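Long-range contacts in Co-type Nitrile Hydratase beta subunit (Pseudomonas putida, PDB 3QYH), which probably forms, with its partner chain, a cobalt-type nitrile hydratase that hydrates nitriles to the corresponding amides: residues A127-A132 with P182-T187; V169-A174 with D210-Y215. One frame throughout, in Å; residues are numbered along the deposited sequence.

Contact 1: A127-A132 with P182-T187; sequences ARARFA and PQHVYT
Phe131 turns its ring edge toward the face of Tyr186 at the tightly packed end of this contact. Here a loop, 127-132, runs beside strand residues 183-187 in the C-terminal family region of the subunit, whose SH3 clan is consistent with an SH3-like antiparallel sheet. The two rings make an offset edge-to-face pair, with planes at 73° and centroids 5.7 Å apart. Phe131 CD2 does the touching, 3.8 Å from Tyr186 CE1. Both rings are buried, and Leu216 of strand 216-218 packs on each.

Tyr186 carries CG beside its backbone N and anti to the carbonyl carbon (chi1 -50°), which brings its hydroxyl up to the loop backbone. There Tyr186 OH takes a weak hydrogen bond from Phe131 N, at 3.3 Å. The same hydroxyl bonds to Asp213, whose carboxylate also forms a salt bridge with Arg130. The guanidinium of Arg130 has Phe131 CZ over the centre of one face.

Two residues before Phe131, the Ala129 methyl sits squarely over the His184 ring. This CH-pi contact puts Ala129 CB 3.5 Å from the ring centroid and 4° off the normal. His184 ND1 bonds to Asp164, which helps fix the ring's rotation. A leucine in place of His184 would probably take away the flat seat under the Ala129 methyl and leave Asp164 without this partner.

The other end is looser, and Ala127 and Arg128 are exposed. One direct bond joins the backbones, Ala127 N to Pro182 O at 2.9 Å. Water 2 links Arg128 O to His184 N. Water 1 lies in the plane of the His184 ring, 3.1 Å from NE2, and donates to Ala127 O.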
loop_
_atom_site.group_PDB
_atom_site.type_symbol
_atom_site.label_atom_id
_atom_site.label_comp_id
_atom_site.label_asym_id
_atom_site.label_seq_id
_atom_site.Cartn_x
_atom_site.Cartn_y
_atom_site.Cartn_z
ATOM N N ALA B 127 5.643 -18.121 -16.070
ATOM C CA ALA B 127 5.547 -19.515 -15.658
ATOM C C ALA B 127 4.087 -19.950 -15.533
ATOM O O ALA B 127 3.221 -19.170 -15.136
ATOM C CB ALA B 127 6.304 -19.737 -14.348
ATOM N N ARG B 128 3.814 -21.197 -15.888
ATOM C CA ARG B 128 2.467 -21.744 -15.783
ATOM C C ARG B 128 2.029 -21.838 -14.321
ATOM O O ARG B 128 2.841 -22.048 -13.426
ATOM C CB ARG B 128 2.416 -23.144 -16.428
ATOM C CG ARG B 128 3.414 -24.121 -15.764
ATOM C CD ARG B 128 3.298 -25.652 -16.059
ATOM N NE ARG B 128 2.112 -26.198 -15.489
ATOM C CZ ARG B 128 1.805 -26.984 -14.466
ATOM N NH1 ARG B 128 0.505 -27.104 -14.354
ATOM N NH2 ARG B 128 2.607 -27.644 -13.631
ATOM N N ALA B 129 0.734 -21.698 -14.078
ATOM C CA ALA B 129 0.203 -21.823 -12.732
ATOM C C ALA B 129 0.258 -23.286 -12.299
ATOM O O ALA B 129 -0.226 -24.161 -13.016
ATOM C CB ALA B 129 -1.226 -21.309 -12.682
ATOM N N ARG B 130 0.863 -23.553 -11.142
ATOM C CA ARG B 130 0.879 -24.906 -10.588
ATOM C C ARG B 130 -0.337 -25.169 -9.718
ATOM O O ARG B 130 -0.643 -26.315 -9.425
ATOM C CB ARG B 130 2.137 -25.131 -9.745
ATOM C CG ARG B 130 3.414 -25.223 -10.531
ATOM C CD ARG B 130 4.547 -25.615 -9.573
ATOM N NE ARG B 130 4.818 -24.549 -8.612
ATOM C CZ ARG B 130 5.414 -24.718 -7.434
ATOM N NH1 ARG B 130 5.785 -25.931 -7.025
ATOM N NH2 ARG B 130 5.624 -23.668 -6.652
ATOM N N PHE B 131 -1.023 -24.114 -9.283
ATOM C CA PHE B 131 -2.118 -24.278 -8.337
ATOM C C PHE B 131 -3.470 -23.756 -8.853
ATOM O O PHE B 131 -3.542 -22.841 -9.668
ATOM C CB PHE B 131 -1.752 -23.626 -6.992
ATOM C CG PHE B 131 -0.386 -24.010 -6.499
ATOM C CD1 PHE B 131 -0.152 -25.267 -5.979
ATOM C CD2 PHE B 131 0.672 -23.127 -6.601
ATOM C CE1 PHE B 131 1.119 -25.631 -5.558
ATOM C CE2 PHE B 131 1.946 -23.491 -6.169
ATOM C CZ PHE B 131 2.159 -24.747 -5.649
ATOM N N ALA B 132 -4.542 -24.337 -8.344
ATOM C CA ALA B 132 -5.879 -23.919 -8.712
ATOM C C ALA B 132 -6.567 -23.464 -7.448
ATOM O O ALA B 132 -6.186 -23.887 -6.353
ATOM C CB ALA B 132 -6.632 -25.083 -9.330
ATOM N N PRO B 182 8.347 -13.482 -14.670
ATOM C CA PRO B 182 6.925 -13.388 -14.334
ATOM C C PRO B 182 6.298 -14.753 -14.025
ATOM O O PRO B 182 6.654 -15.764 -14.631
ATOM C CB PRO B 182 6.295 -12.777 -15.604
ATOM C CG PRO B 182 7.430 -12.251 -16.388
ATOM C CD PRO B 182 8.631 -13.044 -16.044
ATOM N N GLN B 183 5.386 -14.770 -13.065
ATOM C CA GLN B 183 4.746 -16.007 -12.643
ATOM C C GLN B 183 3.432 -15.626 -11.989
ATOM O O GLN B 183 3.153 -14.438 -11.775
ATOM C CB GLN B 183 5.647 -16.789 -11.666
ATOM C CG GLN B 183 5.952 -16.032 -10.360
ATOM C CD GLN B 183 6.858 -16.797 -9.402
ATOM O OE1 GLN B 183 6.654 -17.991 -9.147
ATOM N NE2 GLN B 183 7.869 -16.111 -8.861
ATOM N N HIS B 184 2.612 -16.627 -11.687
ATOM C CA HIS B 184 1.331 -16.382 -11.069
ATOM C C HIS B 184 1.426 -15.890 -9.626
ATOM O O HIS B 184 2.347 -16.260 -8.871
ATOM C CB HIS B 184 0.455 -17.632 -11.146
ATOM C CG HIS B 184 -0.134 -17.861 -12.503
ATOM N ND1 HIS B 184 -1.454 -17.603 -12.793
ATOM C CD2 HIS B 184 0.436 -18.278 -13.659
ATOM C CE1 HIS B 184 -1.685 -17.890 -14.065
ATOM N NE2 HIS B 184 -0.555 -18.292 -14.613
ATOM N N VAL B 185 0.459 -15.054 -9.262
ATOM C CA VAL B 185 0.282 -14.595 -7.890
ATOM C C VAL B 185 -1.089 -15.053 -7.434
ATOM O O VAL B 185 -2.080 -14.912 -8.171
ATOM C CB VAL B 185 0.369 -13.052 -7.808
ATOM C CG1 VAL B 185 -0.065 -12.559 -6.434
ATOM C CG2 VAL B 185 1.786 -12.584 -8.141
ATOM N N TYR B 186 -1.162 -15.624 -6.240
ATOM C CA TYR B 186 -2.426 -16.124 -5.715
ATOM C C TYR B 186 -2.730 -15.408 -4.413
ATOM O O TYR B 186 -1.812 -15.085 -3.653
ATOM C CB TYR B 186 -2.329 -17.623 -5.405
ATOM C CG TYR B 186 -1.768 -18.496 -6.519
ATOM C CD1 TYR B 186 -0.399 -18.728 -6.638
ATOM C CD2 TYR B 186 -2.619 -19.113 -7.440
ATOM C CE1 TYR B 186 0.106 -19.524 -7.653
ATOM C CE2 TYR B 186 -2.122 -19.918 -8.450
ATOM C CZ TYR B 186 -0.772 -20.124 -8.554
ATOM O OH TYR B 186 -0.258 -20.914 -9.549
ATOM N N THR B 187 -4.002 -15.170 -4.128
ATOM C CA THR B 187 -4.381 -14.911 -2.738
ATOM C C THR B 187 -4.550 -16.241 -2.007
ATOM O O THR B 187 -5.276 -17.131 -2.475
ATOM C CB THR B 187 -5.679 -14.104 -2.595
ATOM O OG1 THR B 187 -5.513 -12.829 -3.216
ATOM C CG2 THR B 187 -5.999 -13.875 -1.100
HETATM O O HOH W 1 0.998 -18.599 -17.247
HETATM O O HOH W 2 3.338 -19.430 -12.088
#

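Contact 2: V169-A174 with D210-Y215; sequences VTPDTA and DLWDDY
Tyr215 OH donates to Asp172 OD2 at 2.5 Å, a short bond that uses the syn lone pair of the carboxylate oxygen. The carboxylate meets the ring at its edge, with the two planes 61° apart. Thr148 bonds to Asp172 OD1, and the backbone N of Arg149 bonds to Tyr215 OH, so both ends of the pair have further partners.

The second bond runs from Trp212 NE1 to Val169 O at 2.8 Å, with an N-H...O angle of 150°. Trp212 has CG beside its backbone N (chi1 -82°), which carries the indole toward Val169 and Pro171.

Packing adds to these bonds. Pro171 CD lies above one face of the indole, toward its rim, 3.4 Å from Trp212 CZ2. Thr170 OG1 passes Trp212 CD1 at 3.8 Å, but its main polar partner is His181 O. Trp212 CB covers the centre of one face of the Tyr215 ring.

The contact joins the start of the short helix 171-174 to the end of strand 206-212 and the 3-10 turn after it. The Trp212 side chain is about 11 Å from the bound cobalt(III) ion. Two directional bonds hold two buried aromatic side chains here, which implies that their orientation is fixed by polar groups as well as by packing.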
loop_
_atom_site.group_PDB
_atom_site.type_symbol
_atom_site.label_atom_id
_atom_site.label_comp_id
_atom_site.label_asym_id
_atom_site.label_seq_id
_atom_site.Cartn_x
_atom_site.Cartn_y
_atom_site.Cartn_z
ATOM N N VAL B 169 5.162 -9.632 -12.488
ATOM C CA VAL B 169 6.588 -9.540 -12.239
ATOM C C VAL B 169 6.911 -10.154 -10.865
ATOM O O VAL B 169 6.099 -10.077 -9.944
ATOM C CB VAL B 169 7.035 -8.053 -12.220
ATOM C CG1 VAL B 169 8.477 -7.909 -11.690
ATOM C CG2 VAL B 169 6.881 -7.422 -13.626
ATOM N N THR B 170 8.083 -10.765 -10.738
ATOM C CA THR B 170 8.573 -11.262 -9.454
ATOM C C THR B 170 9.519 -10.247 -8.802
ATOM O O THR B 170 10.601 -9.952 -9.340
ATOM C CB THR B 170 9.314 -12.615 -9.638
ATOM O OG1 THR B 170 8.398 -13.601 -10.126
ATOM C CG2 THR B 170 9.929 -13.095 -8.303
ATOM N N PRO B 171 9.138 -9.728 -7.624
ATOM C CA PRO B 171 9.936 -8.696 -6.952
ATOM C C PRO B 171 11.286 -9.229 -6.496
ATOM O O PRO B 171 12.253 -8.476 -6.549
ATOM C CB PRO B 171 9.079 -8.303 -5.739
ATOM C CG PRO B 171 7.729 -8.827 -6.039
ATOM C CD PRO B 171 7.943 -10.074 -6.849
ATOM N N ASP B 172 11.367 -10.499 -6.095
ATOM C CA ASP B 172 12.633 -11.054 -5.609
ATOM C C ASP B 172 13.753 -10.922 -6.636
ATOM O O ASP B 172 14.911 -10.724 -6.280
ATOM C CB ASP B 172 12.496 -12.535 -5.224
ATOM C CG ASP B 172 11.371 -12.779 -4.235
ATOM O OD1 ASP B 172 11.606 -13.472 -3.226
ATOM O OD2 ASP B 172 10.239 -12.288 -4.473
ATOM N N THR B 173 13.416 -11.056 -7.911
ATOM C CA THR B 173 14.423 -10.918 -8.951
ATOM C C THR B 173 14.512 -9.478 -9.474
ATOM O O THR B 173 15.601 -8.977 -9.773
ATOM C CB THR B 173 14.140 -11.890 -10.114
ATOM O OG1 THR B 173 12.769 -11.756 -10.518
ATOM C CG2 THR B 173 14.385 -13.334 -9.659
ATOM N N ALA B 174 13.369 -8.808 -9.578
ATOM C CA ALA B 174 13.353 -7.464 -10.148
ATOM C C ALA B 174 14.069 -6.458 -9.260
ATOM O O ALA B 174 14.554 -5.454 -9.743
ATOM C CB ALA B 174 11.917 -7.014 -10.412
ATOM N N ASP B 210 -1.106 -12.302 -0.420
ATOM C CA ASP B 210 -0.808 -12.532 -1.824
ATOM C C ASP B 210 0.611 -13.048 -2.047
ATOM O O ASP B 210 1.594 -12.396 -1.681
ATOM C CB ASP B 210 -1.091 -11.274 -2.660
ATOM C CG ASP B 210 -2.555 -10.865 -2.610
ATOM O OD1 ASP B 210 -2.869 -9.712 -2.984
ATOM O OD2 ASP B 210 -3.390 -11.703 -2.185
ATOM N N LEU B 211 0.710 -14.221 -2.663
ATOM C CA LEU B 211 1.967 -14.950 -2.682
ATOM C C LEU B 211 2.263 -15.453 -4.084
ATOM O O LEU B 211 1.351 -15.872 -4.802
ATOM C CB LEU B 211 1.896 -16.115 -1.699
ATOM C CG LEU B 211 1.811 -15.670 -0.236
ATOM C CD1 LEU B 211 1.407 -16.825 0.652
ATOM C CD2 LEU B 211 3.145 -15.043 0.260
ATOM N N TRP B 212 3.533 -15.399 -4.471
ATOM C CA TRP B 212 3.952 -15.824 -5.791
ATOM C C TRP B 212 4.049 -17.346 -5.873
ATOM O O TRP B 212 4.293 -18.018 -4.873
ATOM C CB TRP B 212 5.284 -15.181 -6.154
ATOM C CG TRP B 212 5.169 -13.750 -6.683
ATOM C CD1 TRP B 212 5.333 -13.336 -7.981
ATOM C CD2 TRP B 212 4.869 -12.572 -5.925
ATOM N NE1 TRP B 212 5.154 -11.975 -8.068
ATOM C CE2 TRP B 212 4.874 -11.484 -6.818
ATOM C CE3 TRP B 212 4.608 -12.329 -4.575
ATOM C CZ2 TRP B 212 4.620 -10.178 -6.403
ATOM C CZ3 TRP B 212 4.366 -11.027 -4.171
ATOM C CH2 TRP B 212 4.386 -9.973 -5.076
ATOM N N ASP B 213 3.844 -17.879 -7.070
ATOM C CA ASP B 213 3.763 -19.323 -7.301
ATOM C C ASP B 213 4.942 -20.075 -6.681
ATOM O O ASP B 213 4.742 -21.038 -5.935
ATOM C CB ASP B 213 3.681 -19.614 -8.810
ATOM C CG ASP B 213 3.371 -21.065 -9.110
ATOM O OD1 ASP B 213 4.224 -21.908 -8.806
ATOM O OD2 ASP B 213 2.276 -21.356 -9.656
ATOM N N ASP B 214 6.168 -19.646 -6.966
ATOM C CA ASP B 214 7.307 -20.382 -6.421
ATOM C C ASP B 214 7.622 -20.092 -4.948
ATOM O O ASP B 214 8.645 -20.536 -4.450
ATOM C CB ASP B 214 8.560 -20.281 -7.312
ATOM C CG ASP B 214 9.184 -18.900 -7.315
ATOM O OD1 ASP B 214 8.726 -18.010 -6.562
ATOM O OD2 ASP B 214 10.141 -18.697 -8.085
ATOM N N TYR B 215 6.739 -19.364 -4.259
ATOM C CA TYR B 215 6.822 -19.227 -2.802
ATOM C C TYR B 215 6.162 -20.446 -2.166
ATOM O O TYR B 215 6.238 -20.642 -0.949
ATOM C CB TYR B 215 6.038 -18.004 -2.321
ATOM C CG TYR B 215 6.662 -16.637 -2.533
ATOM C CD1 TYR B 215 7.852 -16.469 -3.240
ATOM C CD2 TYR B 215 6.022 -15.502 -2.034
ATOM C CE1 TYR B 215 8.405 -15.178 -3.416
ATOM C CE2 TYR B 215 6.547 -14.228 -2.211
ATOM C CZ TYR B 215 7.730 -14.064 -2.894
ATOM O OH TYR B 215 8.200 -12.763 -3.050
#

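How the contacts relate
From the N terminus, the chain leaves helix 111-117 and first reaches loop 127-132. It then builds strands 136-139 and 158-168 and passes through 169-174. The return along 182-187 closes contact 1 over 49 intervening residues. After helix 192-196, segment 210-215, which takes in the end of strand 206-212 and the 3-10 turn after it, closes contact 2 over 35. The contacts therefore cross: each has one segment inside the loop of the other. They meet on neighbouring strands, 183-191 and 206-212, where Thr187 bonds to Asp210 and Val185 packs on Trp212. Together they tie the loop before strand 136-139 and the short helix 171-174 to one antiparallel sheet.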